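Local coordinates for protein beta-L-arabinobiosidase (Bacteroides thetaiotaomicron, PDB 5MQR) that probably hydrolyses glycosidic linkages of plant pectin, and carries a sialidase-like beta propeller together with a helical glycoside hydrolase domain in one chain, at residues L80-G85 against G380-G385; Y88-A93 against L163-N168; C267-D272 against I375-G380; V389-N394 against W399-P404. All coordinates share one frame; numbering follows the deposited sequence.

Contact 1 of 4, residues L80-G85 against G380-G385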
loop_
_atom_site.group_PDB
_atom_site.type_symbol
_atom_site.label_atom_id
_atom_site.label_comp_id
_atom_site.label_asym_id
_atom_site.label_seq_id
_atom_site.Cartn_x
_atom_site.Cartn_y
_atom_site.Cartn_z
ATOM N N LEU A 80 0.335 3.103 -29.798
ATOM C CA LEU A 80 0.616 4.241 -28.923
ATOM C C LEU A 80 2.108 4.531 -28.773
ATOM O O LEU A 80 2.920 3.615 -28.611
ATOM C CB LEU A 80 -0.014 3.992 -27.554
ATOM C CG LEU A 80 -0.095 5.143 -26.548
ATOM C CD1 LEU A 80 -1.059 6.236 -26.983
ATOM C CD2 LEU A 80 -0.528 4.548 -25.211
ATOM N N ALA A 81 2.460 5.819 -28.851
ATOM C CA ALA A 81 3.802 6.296 -28.521
ATOM C C ALA A 81 3.710 7.632 -27.760
ATOM O O ALA A 81 2.638 8.235 -27.697
ATOM C CB ALA A 81 4.648 6.426 -29.764
ATOM N N TYR A 82 4.818 8.037 -27.143
ATOM C CA TYR A 82 4.937 9.331 -26.474
ATOM C C TYR A 82 6.221 10.010 -26.919
ATOM O O TYR A 82 7.304 9.468 -26.749
ATOM C CB TYR A 82 4.928 9.138 -24.956
ATOM C CG TYR A 82 4.888 10.411 -24.142
ATOM C CD1 TYR A 82 3.683 11.014 -23.821
ATOM C CD2 TYR A 82 6.071 11.005 -23.666
ATOM C CE1 TYR A 82 3.640 12.182 -23.057
ATOM C CE2 TYR A 82 6.052 12.181 -22.912
ATOM C CZ TYR A 82 4.836 12.775 -22.614
ATOM O OH TYR A 82 4.796 13.926 -21.863
ATOM N N TRP A 83 6.106 11.200 -27.479
ATOM C CA TRP A 83 7.230 11.834 -28.134
ATOM C C TRP A 83 7.089 13.329 -28.058
ATOM O O TRP A 83 6.028 13.855 -28.350
ATOM C CB TRP A 83 7.215 11.416 -29.598
ATOM C CG TRP A 83 8.347 11.894 -30.398
ATOM C CD1 TRP A 83 9.634 11.466 -30.319
ATOM C CD2 TRP A 83 8.311 12.887 -31.430
ATOM N NE1 TRP A 83 10.409 12.132 -31.242
ATOM C CE2 TRP A 83 9.616 13.003 -31.943
ATOM C CE3 TRP A 83 7.301 13.680 -31.976
ATOM C CZ2 TRP A 83 9.946 13.899 -32.973
ATOM C CZ3 TRP A 83 7.615 14.562 -33.010
ATOM C CH2 TRP A 83 8.931 14.668 -33.497
ATOM N N ASN A 84 8.167 14.014 -27.719
ATOM C CA ASN A 84 8.168 15.468 -27.581
ATOM C C ASN A 84 7.045 16.037 -26.726
ATOM O O ASN A 84 6.359 16.985 -27.134
ATOM C CB ASN A 84 8.180 16.129 -28.960
ATOM C CG ASN A 84 9.524 16.674 -29.280
ATOM O OD1 ASN A 84 9.773 17.876 -29.112
ATOM N ND2 ASN A 84 10.447 15.780 -29.636
ATOM N N GLY A 85 6.848 15.417 -25.563
ATOM C CA GLY A 85 5.811 15.808 -24.633
ATOM C C GLY A 85 4.391 15.482 -25.063
ATOM O O GLY A 85 3.461 15.992 -24.462
ATOM N N GLY A 380 9.082 6.232 -25.696
ATOM C CA GLY A 380 8.698 7.321 -24.817
ATOM C C GLY A 380 8.108 6.916 -23.492
ATOM O O GLY A 380 7.450 5.884 -23.382
ATOM N N VAL A 381 8.320 7.760 -22.495
ATOM C CA VAL A 381 7.775 7.567 -21.153
ATOM C C VAL A 381 6.891 8.763 -20.823
ATOM O O VAL A 381 7.388 9.873 -20.674
ATOM C CB VAL A 381 8.901 7.470 -20.092
ATOM C CG1 VAL A 381 8.324 7.411 -18.684
ATOM C CG2 VAL A 381 9.825 6.278 -20.388
ATOM N N PRO A 382 5.580 8.548 -20.701
ATOM C CA PRO A 382 4.758 9.700 -20.398
ATOM C C PRO A 382 5.166 10.363 -19.084
ATOM O O PRO A 382 5.444 9.670 -18.098
ATOM C CB PRO A 382 3.352 9.115 -20.327
ATOM C CG PRO A 382 3.406 7.963 -21.258
ATOM C CD PRO A 382 4.762 7.365 -21.013
ATOM N N ALA A 383 5.168 11.693 -19.097
ATOM C CA ALA A 383 5.708 12.540 -18.018
ATOM C C ALA A 383 5.059 12.302 -16.667
ATOM O O ALA A 383 5.723 12.446 -15.664
ATOM C CB ALA A 383 5.613 14.034 -18.385
ATOM N N ASP A 384 3.779 11.932 -16.632
ATOM C CA ASP A 384 3.095 11.674 -15.350
ATOM C C ASP A 384 3.533 10.351 -14.657
ATOM O O ASP A 384 3.140 10.078 -13.527
ATOM C CB ASP A 384 1.573 11.730 -15.534
ATOM C CG ASP A 384 1.016 10.603 -16.446
ATOM O OD1 ASP A 384 1.735 9.639 -16.789
ATOM O OD2 ASP A 384 -0.173 10.684 -16.817
ATOM N N GLY A 385 4.325 9.532 -15.358
ATOM C CA GLY A 385 4.855 8.282 -14.817
ATOM C C GLY A 385 3.866 7.123 -14.854
ATOM O O GLY A 385 4.216 5.990 -14.471
#
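The ring of Tyr-82 lies flat against the backbone of Pro-382, whose CA stands 3.5 Å from the centroid of the Tyr-82 ring and only 1° off its normal. This CH-pi contact over the ring centre is the heart of the pairing. With CG anti to the backbone N (chi1 -173°), the tyrosine ring swings out from its strand and presents this face to the loop 380-385. The proline ring lies toward the CD1 side of the phenol, its CB 4.0 Å from CD1 of Tyr-82. On the same side of the ring, but toward its CD2 edge, the carbonyl O of Val-381 comes in obliquely, 3.5 Å from CD2 of Tyr-82. The far end of the phenol reaches Ala-383, whose CB packs 3.6 Å from OH of Tyr-82. At the root Gly-380 passes close to the strand, and its CA makes a CA-H...O contact of 3.2 Å with O of Tyr-82. A side chain on Gly-380 would run into that oxygen, and the residue's backbone angles also call for glycine. The residues that cover the ring open a type I turn, Pro-382 to Gly-385, closed by Gly-385 N bonding to Pro-382 O over 3.0 Å, while the Asp-384 carboxylate bonds to Asp-386 N and Trp-388 NE1. Tyr-82 also meets Phe-87 edge-to-face. Strand 74-83 is an outermost strand of a four-stranded antiparallel propeller sheet, hydrogen-bonded on one side to strand 86-94 and lined on the other by the loop leading to strand 387-393.

Contact 2 of 4, residues Y88-A93 against L163-N168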
loop_
_atom_site.group_PDB
_atom_site.type_symbol
_atom_site.label_atom_id
_atom_site.label_comp_id
_atom_site.label_asym_id
_atom_site.label_seq_id
_atom_site.Cartn_x
_atom_site.Cartn_y
_atom_site.Cartn_z
ATOM N N TYR A 88 0.983 10.002 -29.138
ATOM C CA TYR A 88 0.587 9.735 -30.503
ATOM C C TYR A 88 -0.162 8.406 -30.508
ATOM O O TYR A 88 0.344 7.378 -30.007
ATOM C CB TYR A 88 1.813 9.700 -31.409
ATOM C CG TYR A 88 2.415 11.072 -31.576
ATOM C CD1 TYR A 88 3.298 11.569 -30.647
ATOM C CD2 TYR A 88 2.054 11.888 -32.633
ATOM C CE1 TYR A 88 3.818 12.845 -30.774
ATOM C CE2 TYR A 88 2.573 13.170 -32.772
ATOM C CZ TYR A 88 3.456 13.646 -31.831
ATOM O OH TYR A 88 4.003 14.908 -31.935
ATOM N N TYR A 89 -1.368 8.449 -31.090
ATOM C CA TYR A 89 -2.364 7.383 -31.047
ATOM C C TYR A 89 -2.728 7.104 -32.502
ATOM O O TYR A 89 -3.244 7.983 -33.205
ATOM C CB TYR A 89 -3.568 7.867 -30.249
ATOM C CG TYR A 89 -4.620 6.831 -29.913
ATOM C CD1 TYR A 89 -5.447 6.306 -30.891
ATOM C CD2 TYR A 89 -4.822 6.412 -28.596
ATOM C CE1 TYR A 89 -6.414 5.377 -30.590
ATOM C CE2 TYR A 89 -5.809 5.494 -28.275
ATOM C CZ TYR A 89 -6.598 4.973 -29.278
ATOM O OH TYR A 89 -7.563 4.035 -29.004
ATOM N N GLN A 90 -2.416 5.894 -32.956
ATOM C CA GLN A 90 -2.648 5.449 -34.335
ATOM C C GLN A 90 -3.749 4.401 -34.276
ATOM O O GLN A 90 -3.779 3.616 -33.336
ATOM C CB GLN A 90 -1.383 4.807 -34.885
ATOM C CG GLN A 90 -1.363 4.626 -36.373
ATOM C CD GLN A 90 -0.465 3.483 -36.860
ATOM O OE1 GLN A 90 -0.669 2.331 -36.492
ATOM N NE2 GLN A 90 0.498 3.797 -37.725
ATOM N N TYR A 91 -4.655 4.397 -35.250
ATOM C CA TYR A 91 -5.640 3.338 -35.373
ATOM C C TYR A 91 -6.051 3.149 -36.826
ATOM O O TYR A 91 -5.815 4.012 -37.658
ATOM C CB TYR A 91 -6.858 3.574 -34.448
ATOM C CG TYR A 91 -7.824 4.666 -34.833
ATOM C CD1 TYR A 91 -7.636 5.981 -34.394
ATOM C CD2 TYR A 91 -8.941 4.386 -35.616
ATOM C CE1 TYR A 91 -8.532 6.990 -34.726
ATOM C CE2 TYR A 91 -9.843 5.391 -35.968
ATOM C CZ TYR A 91 -9.630 6.687 -35.542
ATOM O OH TYR A 91 -10.530 7.663 -35.878
ATOM N N LEU A 92 -6.653 2.006 -37.122
ATOM C CA LEU A 92 -7.106 1.751 -38.462
ATOM C C LEU A 92 -8.599 1.656 -38.564
ATOM O O LEU A 92 -9.281 1.395 -37.597
ATOM C CB LEU A 92 -6.432 0.546 -39.076
ATOM C CG LEU A 92 -6.644 -0.825 -38.500
ATOM C CD1 LEU A 92 -7.832 -1.551 -39.131
ATOM C CD2 LEU A 92 -5.322 -1.596 -38.734
ATOM N N ALA A 93 -9.090 1.907 -39.766
ATOM C CA ALA A 93 -10.501 2.082 -39.968
ATOM C C ALA A 93 -10.914 1.674 -41.366
ATOM O O ALA A 93 -10.179 1.868 -42.334
ATOM C CB ALA A 93 -10.892 3.542 -39.692
ATOM N N LEU A 163 10.565 10.635 -35.006
ATOM C CA LEU A 163 9.411 9.774 -34.815
ATOM C C LEU A 163 9.011 9.244 -36.161
ATOM O O LEU A 163 8.677 10.019 -37.028
ATOM C CB LEU A 163 8.239 10.518 -34.164
ATOM C CG LEU A 163 6.965 9.681 -33.912
ATOM C CD1 LEU A 163 7.216 8.443 -33.060
ATOM C CD2 LEU A 163 5.904 10.532 -33.235
ATOM N N ILE A 164 9.051 7.923 -36.330
ATOM C CA ILE A 164 8.568 7.273 -37.549
ATOM C C ILE A 164 7.266 6.549 -37.217
ATOM O O ILE A 164 7.164 5.878 -36.175
ATOM C CB ILE A 164 9.597 6.275 -38.131
ATOM C CG1 ILE A 164 11.006 6.891 -38.214
ATOM C CG2 ILE A 164 9.168 5.779 -39.512
ATOM C CD1 ILE A 164 11.133 8.149 -39.029
ATOM N N THR A 165 6.262 6.703 -38.075
ATOM C CA THR A 165 5.041 5.907 -37.962
ATOM C C THR A 165 4.965 4.995 -39.183
ATOM O O THR A 165 5.504 5.324 -40.240
ATOM C CB THR A 165 3.776 6.771 -37.760
ATOM O OG1 THR A 165 2.646 5.937 -37.465
ATOM C CG2 THR A 165 3.490 7.636 -38.980
HETATM N N MSE A 166 4.345 3.823 -39.018
HETATM C CA MSE A 166 4.358 2.800 -40.076
HETATM C C MSE A 166 3.058 2.051 -40.131
HETATM O O MSE A 166 2.330 1.941 -39.142
HETATM C CB MSE A 166 5.520 1.804 -39.933
HETATM C CG MSE A 166 5.551 1.118 -38.563
HETATM SE SE MSE A 166 7.177 0.011 -38.290
HETATM C CE MSE A 166 7.972 1.044 -36.824
ATOM N N GLY A 167 2.757 1.554 -41.322
ATOM C CA GLY A 167 1.624 0.697 -41.522
ATOM C C GLY A 167 1.827 -0.181 -42.724
ATOM O O GLY A 167 2.827 -0.050 -43.436
ATOM N N ASN A 168 0.880 -1.077 -42.953
ATOM C CA ASN A 168 1.030 -2.090 -43.985
ATOM C C ASN A 168 -0.252 -2.259 -44.798
ATOM O O ASN A 168 -1.349 -2.165 -44.256
ATOM C CB ASN A 168 1.426 -3.385 -43.298
ATOM C CG ASN A 168 1.462 -4.559 -44.240
ATOM O OD1 ASN A 168 2.488 -4.831 -44.850
ATOM N ND2 ASN A 168 0.342 -5.275 -44.351
#
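Two hydrogen bonds leave the amide nitrogen of Gln-90 for strand 163-168. The straighter runs from NE2 of Gln-90 to the carbonyl O of selenomethionine Met-166, 3.0 Å long with 168° at the hydrogen. The oxygen lies in the plane of the glutamine amide, but the donor stands well above the plane of the carbonyl it meets. The second, from NE2 of Gln-90 to OG1 of Thr-165, is equally short, 3.0 Å, yet bent and weak; the main partner of that hydroxyl is Gly-154 O. An extended chain, with CG anti to the backbone N (chi1 -165°), carries the amide across the gap to both acceptors. A leucine here would keep some bulk but would probably leave the buried Met-166 carbonyl without this donor. The apolar contact is a CH-pi one: CD2 of Leu-163 sits over the face of Tyr-88, 3.8 Å from the ring centroid and near the normal, carried there by a leucine CG that stands opposite its own backbone N. No backbone bonds join the strands, whose axes pass 9.5 Å apart at 14°, nearly parallel. They are middle strands of two successive four-stranded sheets of the N-terminal propeller, packed face to face as neighbouring blades are, with Phe-155 of strand 148-157 touching both Tyr-88 and Thr-165 and strand 104-110 flanking Tyr-88 and Gln-90.

Contact 3 of 4, residues C267-D272 against I375-G380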
loop_
_atom_site.group_PDB
_atom_site.type_symbol
_atom_site.label_atom_id
_atom_site.label_comp_id
_atom_site.label_asym_id
_atom_site.label_seq_id
_atom_site.Cartn_x
_atom_site.Cartn_y
_atom_site.Cartn_z
ATOM N N CYS A 267 6.937 -7.160 -26.103
ATOM C CA CYS A 267 7.989 -7.602 -25.219
ATOM C C CYS A 267 8.386 -6.549 -24.233
ATOM O O CYS A 267 8.069 -5.359 -24.392
ATOM C CB CYS A 267 9.233 -8.000 -26.042
ATOM S SG CYS A 267 10.106 -6.660 -26.903
ATOM N N TYR A 268 9.116 -6.992 -23.222
ATOM C CA TYR A 268 9.715 -6.080 -22.269
ATOM C C TYR A 268 10.979 -6.674 -21.688
ATOM O O TYR A 268 11.207 -7.875 -21.802
ATOM C CB TYR A 268 8.733 -5.714 -21.162
ATOM C CG TYR A 268 8.109 -6.848 -20.376
ATOM C CD1 TYR A 268 8.817 -7.532 -19.381
ATOM C CD2 TYR A 268 6.781 -7.189 -20.572
ATOM C CE1 TYR A 268 8.214 -8.547 -18.640
ATOM C CE2 TYR A 268 6.162 -8.191 -19.841
ATOM C CZ TYR A 268 6.871 -8.868 -18.863
ATOM O OH TYR A 268 6.238 -9.835 -18.118
ATOM N N THR A 269 11.767 -5.819 -21.048
ATOM C CA THR A 269 13.069 -6.176 -20.519
ATOM C C THR A 269 12.938 -6.504 -19.032
ATOM O O THR A 269 12.448 -5.702 -18.249
ATOM C CB THR A 269 14.084 -5.039 -20.752
ATOM O OG1 THR A 269 14.194 -4.787 -22.164
ATOM C CG2 THR A 269 15.467 -5.427 -20.204
ATOM N N LEU A 270 13.364 -7.705 -18.668
ATOM C CA LEU A 270 13.329 -8.180 -17.283
ATOM C C LEU A 270 14.448 -7.520 -16.453
ATOM O O LEU A 270 15.343 -6.914 -17.015
ATOM C CB LEU A 270 13.505 -9.705 -17.265
ATOM C CG LEU A 270 12.443 -10.557 -17.953
ATOM C CD1 LEU A 270 12.899 -12.006 -18.010
ATOM C CD2 LEU A 270 11.114 -10.421 -17.211
ATOM N N PRO A 271 14.404 -7.626 -15.120
ATOM C CA PRO A 271 15.465 -6.956 -14.341
ATOM C C PRO A 271 16.890 -7.423 -14.639
ATOM O O PRO A 271 17.800 -6.623 -14.490
ATOM C CB PRO A 271 15.084 -7.250 -12.885
ATOM C CG PRO A 271 13.600 -7.441 -12.945
ATOM C CD PRO A 271 13.339 -8.144 -14.244
ATOM N N ASP A 272 17.069 -8.674 -15.077
ATOM C CA ASP A 272 18.395 -9.191 -15.500
ATOM C C ASP A 272 18.792 -8.864 -16.960
ATOM O O ASP A 272 19.829 -9.307 -17.430
ATOM C CB ASP A 272 18.533 -10.716 -15.212
ATOM C CG ASP A 272 17.481 -11.614 -15.961
ATOM O OD1 ASP A 272 16.927 -11.260 -17.035
ATOM O OD2 ASP A 272 17.186 -12.712 -15.430
ATOM N N ILE A 375 2.914 1.589 -25.059
ATOM C CA ILE A 375 4.082 2.163 -25.665
ATOM C C ILE A 375 5.255 1.186 -25.554
ATOM O O ILE A 375 5.603 0.748 -24.454
ATOM C CB ILE A 375 4.433 3.495 -24.962
ATOM C CG1 ILE A 375 3.234 4.464 -25.076
ATOM C CG2 ILE A 375 5.751 4.095 -25.499
ATOM C CD1 ILE A 375 3.265 5.611 -24.094
ATOM N N GLN A 376 5.845 0.847 -26.702
ATOM C CA GLN A 376 7.039 0.041 -26.732
ATOM C C GLN A 376 8.199 0.686 -25.984
ATOM O O GLN A 376 8.291 1.918 -25.891
ATOM C CB GLN A 376 7.508 -0.167 -28.164
ATOM C CG GLN A 376 6.677 -1.164 -28.916
ATOM C CD GLN A 376 7.332 -1.530 -30.208
ATOM O OE1 GLN A 376 8.255 -2.315 -30.232
ATOM N NE2 GLN A 376 6.865 -0.959 -31.279
ATOM N N GLU A 377 9.088 -0.147 -25.470
ATOM C CA GLU A 377 10.302 0.348 -24.835
ATOM C C GLU A 377 11.108 1.129 -25.854
ATOM O O GLU A 377 11.362 0.628 -26.965
ATOM C CB GLU A 377 11.162 -0.814 -24.303
ATOM C CG GLU A 377 10.494 -1.554 -23.170
ATOM C CD GLU A 377 11.337 -2.639 -22.541
ATOM O OE1 GLU A 377 12.384 -3.043 -23.127
ATOM O OE2 GLU A 377 10.914 -3.086 -21.454
ATOM N N GLY A 378 11.515 2.332 -25.470
ATOM C CA GLY A 378 12.255 3.231 -26.350
ATOM C C GLY A 378 11.386 4.229 -27.108
ATOM O O GLY A 378 11.929 5.176 -27.692
ATOM N N ASN A 379 10.057 4.048 -27.085
ATOM C CA ASN A 379 9.146 4.954 -27.768
ATOM C C ASN A 379 8.451 5.938 -26.832
ATOM O O ASN A 379 7.361 6.396 -27.139
ATOM C CB ASN A 379 8.114 4.147 -28.574
ATOM C CG ASN A 379 8.705 3.524 -29.830
ATOM O OD1 ASN A 379 9.833 3.799 -30.212
ATOM N ND2 ASN A 379 7.926 2.664 -30.471
ATOM N N GLY A 380 9.082 6.232 -25.696
ATOM C CA GLY A 380 8.698 7.321 -24.817
ATOM C C GLY A 380 8.108 6.916 -23.492
ATOM O O GLY A 380 7.450 5.884 -23.382
HETATM O O HOH W 1 8.808 -3.100 -26.062
#
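Glu-377 reaches out to Thr-269 and is received at both carboxylate oxygens. OE1 of Glu-377 accepts a hydrogen bond from OG1 of Thr-269 at 2.7 Å, through its syn lone pair. OE2 of Glu-377 accepts the backbone N-H of the same threonine, 2.9 Å from Thr-269 N, again from the syn side but 25° out of the carboxylate plane. The threonine can offer both groups because OG1 lies beside its own backbone N (chi1 -59°), with CG2 turned away from N. The glutamate sets CG beside its backbone N and anti to the carbonyl carbon (chi1 -66°) and is fully stretched from there on, which spans the gap from the loop to the strand. Glu-377 occupies the second position of a type II beta turn, Gln-376 to Asn-379, with glycine at the third position, and the turn projects it toward strand 266-269, an outermost strand of an antiparallel propeller sheet. Beside the bidentate grip, a water accepts from Glu-377 N at 3.0 Å and donates to Cys-267 O at 2.9 Å. CB of Tyr-268 lies 3.4 Å from OE2 of Glu-377, while the tyrosine ring leads away, its OH hydrogen-bonded to Gly-342 O and Tyr-345 OH.

Contact 4 of 4, residues V389-N394 against W399-P404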
loop_
_atom_site.group_PDB
_atom_site.type_symbol
_atom_site.label_atom_id
_atom_site.label_comp_id
_atom_site.label_asym_id
_atom_site.label_seq_id
_atom_site.Cartn_x
_atom_site.Cartn_y
_atom_site.Cartn_z
ATOM N N VAL A 389 -2.741 2.831 -21.774
ATOM C CA VAL A 389 -3.016 1.725 -22.669
ATOM C C VAL A 389 -4.153 2.112 -23.593
ATOM O O VAL A 389 -5.210 2.558 -23.132
ATOM C CB VAL A 389 -3.434 0.439 -21.905
ATOM C CG1 VAL A 389 -3.632 -0.710 -22.881
ATOM C CG2 VAL A 389 -2.351 0.034 -20.902
ATOM N N SER A 390 -3.918 1.915 -24.887
ATOM C CA SER A 390 -4.919 2.086 -25.920
ATOM C C SER A 390 -5.670 0.772 -26.164
ATOM O O SER A 390 -5.139 -0.312 -25.935
ATOM C CB SER A 390 -4.260 2.593 -27.212
ATOM O OG SER A 390 -3.480 1.588 -27.862
ATOM N N TYR A 391 -6.917 0.892 -26.613
ATOM C CA TYR A 391 -7.797 -0.246 -26.942
ATOM C C TYR A 391 -9.047 0.267 -27.695
ATOM O O TYR A 391 -9.334 1.459 -27.674
ATOM C CB TYR A 391 -8.220 -1.015 -25.689
ATOM C CG TYR A 391 -8.878 -0.196 -24.601
ATOM C CD1 TYR A 391 -8.119 0.538 -23.702
ATOM C CD2 TYR A 391 -10.272 -0.196 -24.429
ATOM C CE1 TYR A 391 -8.708 1.277 -22.685
ATOM C CE2 TYR A 391 -10.872 0.561 -23.403
ATOM C CZ TYR A 391 -10.072 1.301 -22.539
ATOM O OH TYR A 391 -10.620 2.051 -21.501
ATOM N N SER A 392 -9.750 -0.625 -28.373
ATOM C CA SER A 392 -11.006 -0.254 -28.999
ATOM C C SER A 392 -12.104 -0.876 -28.174
ATOM O O SER A 392 -11.856 -1.763 -27.356
ATOM C CB SER A 392 -11.064 -0.729 -30.461
ATOM O OG SER A 392 -11.399 -2.105 -30.589
ATOM N N VAL A 393 -13.312 -0.381 -28.354
ATOM C CA VAL A 393 -14.478 -1.041 -27.782
ATOM C C VAL A 393 -15.367 -1.412 -28.944
ATOM O O VAL A 393 -15.738 -0.541 -29.740
ATOM C CB VAL A 393 -15.215 -0.158 -26.764
ATOM C CG1 VAL A 393 -16.569 -0.759 -26.398
ATOM C CG2 VAL A 393 -14.339 0.045 -25.526
ATOM N N ASN A 394 -15.702 -2.701 -29.029
ATOM C CA ASN A 394 -16.525 -3.269 -30.115
ATOM C C ASN A 394 -15.927 -3.138 -31.510
ATOM O O ASN A 394 -16.652 -3.276 -32.485
ATOM C CB ASN A 394 -17.935 -2.630 -30.130
ATOM C CG ASN A 394 -18.671 -2.796 -28.831
ATOM O OD1 ASN A 394 -18.597 -3.831 -28.193
ATOM N ND2 ASN A 394 -19.405 -1.781 -28.445
ATOM N N TRP A 399 -10.604 4.173 -27.489
ATOM C CA TRP A 399 -10.446 4.563 -26.093
ATOM C C TRP A 399 -8.966 4.569 -25.669
ATOM O O TRP A 399 -8.099 3.945 -26.314
ATOM C CB TRP A 399 -11.173 3.565 -25.185
ATOM C CG TRP A 399 -12.630 3.648 -25.191
ATOM C CD1 TRP A 399 -13.474 3.170 -26.144
ATOM C CD2 TRP A 399 -13.451 4.192 -24.164
ATOM N NE1 TRP A 399 -14.773 3.380 -25.772
ATOM C CE2 TRP A 399 -14.794 4.023 -24.570
ATOM C CE3 TRP A 399 -13.185 4.808 -22.938
ATOM C CZ2 TRP A 399 -15.864 4.463 -23.814
ATOM C CZ3 TRP A 399 -14.261 5.260 -22.175
ATOM C CH2 TRP A 399 -15.589 5.082 -22.618
ATOM N N ILE A 400 -8.708 5.254 -24.564
ATOM C CA ILE A 400 -7.447 5.124 -23.831
ATOM C C ILE A 400 -7.765 5.007 -22.322
ATOM O O ILE A 400 -8.783 5.489 -21.870
ATOM C CB ILE A 400 -6.467 6.291 -24.170
ATOM C CG1 ILE A 400 -5.003 5.869 -23.967
ATOM C CG2 ILE A 400 -6.782 7.575 -23.372
ATOM C CD1 ILE A 400 -3.972 6.842 -24.553
ATOM N N SER A 401 -6.913 4.328 -21.568
ATOM C CA SER A 401 -7.038 4.309 -20.117
ATOM C C SER A 401 -5.727 4.712 -19.499
ATOM O O SER A 401 -4.663 4.282 -19.928
ATOM C CB SER A 401 -7.477 2.942 -19.580
ATOM O OG SER A 401 -8.897 2.800 -19.628
ATOM N N ARG A 402 -5.825 5.570 -18.497
ATOM C CA ARG A 402 -4.698 5.933 -17.661
ATOM C C ARG A 402 -4.816 5.155 -16.349
ATOM O O ARG A 402 -5.836 5.219 -15.684
ATOM C CB ARG A 402 -4.734 7.416 -17.379
ATOM C CG ARG A 402 -3.630 7.895 -16.462
ATOM C CD ARG A 402 -4.104 9.163 -15.804
ATOM N NE ARG A 402 -3.043 9.856 -15.116
ATOM C CZ ARG A 402 -3.213 10.910 -14.319
ATOM N NH1 ARG A 402 -4.422 11.395 -14.057
ATOM N NH2 ARG A 402 -2.138 11.463 -13.752
ATOM N N ILE A 403 -3.751 4.464 -15.983
ATOM C CA ILE A 403 -3.685 3.692 -14.743
ATOM C C ILE A 403 -2.549 4.268 -13.882
ATOM O O ILE A 403 -1.390 4.227 -14.300
ATOM C CB ILE A 403 -3.458 2.209 -15.045
ATOM C CG1 ILE A 403 -4.633 1.690 -15.890
ATOM C CG2 ILE A 403 -3.292 1.416 -13.759
ATOM C CD1 ILE A 403 -4.249 0.615 -16.874
ATOM N N PRO A 404 -2.885 4.842 -12.702
ATOM C CA PRO A 404 -1.820 5.428 -11.864
ATOM C C PRO A 404 -0.790 4.413 -11.382
ATOM O O PRO A 404 -1.145 3.283 -11.093
ATOM C CB PRO A 404 -2.577 6.050 -10.684
ATOM C CG PRO A 404 -3.920 6.370 -11.274
ATOM C CD PRO A 404 -4.219 5.212 -12.198
#
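The hydroxyl of Tyr-391 is gripped by OG of Ser-401, 2.7 Å from its OH, and by ND1 of His-352; Ser-401 OG in turn bonds to ND2 of Asn-53. The serine meets the tyrosine at the ring edge, near its plane. Over one face of that ring lies CB of Trp-399, 3.8 Å from the centroid and offset toward the rim, at CE2. The indole is almost parallel to the phenol, planes at 11°, but slid aside so that the rings barely overlap. CG2 of Val-393 closes on CD1 of Trp-399 at 3.3 Å. Tyr-391 points its CG between backbone N and carbonyl carbon (chi1 55°), which lays the ring across the partner strand. With an alanine here, Ser-401 OG and His-352 ND1 would probably both lose their shared hydroxyl partner, and CB of Trp-399 the ring that covers it. Four backbone bonds join the strands. The shortest, Ser-401 N to Val-389 O, is 2.9 Å. Trp-399 O is also hydrogen-bonded to Tyr-89 OH. Val-389 with Ser-401 and Tyr-391 with Trp-399 are hydrogen-bonded antiparallel pairs, Ser-390 with Ile-400 a non-hydrogen-bonded one: a beta hairpin, extended by strand 52-57 into the sheet that probably closes the propeller ring.

Contacts 1 and 3 share Gly-380 and lie about 13 Å apart between centres; Tyr-82 N meets Asn-379 O at 3.0 Å. Contact 2 joins contact 1 through Ala-81 O and Tyr-88 N, 2.8 Å apart, on adjacent strands of one sheet. Contact 4 meets contact 2 through Tyr-89 OH, 2.7 Å from Trp-399 O, and contact 1 through Leu-80 CD1, 3.8 Å from Ile-400 CD1. Contact 3 touches neither contact 2 nor contact 4, both with centres about 19 Å away. A bound calcium ion lies about 6 Å from the Met-166 side chain of contact 2; a bound calcium ion also lies about 10 Å from the side chain of Glu-377 in contact 3.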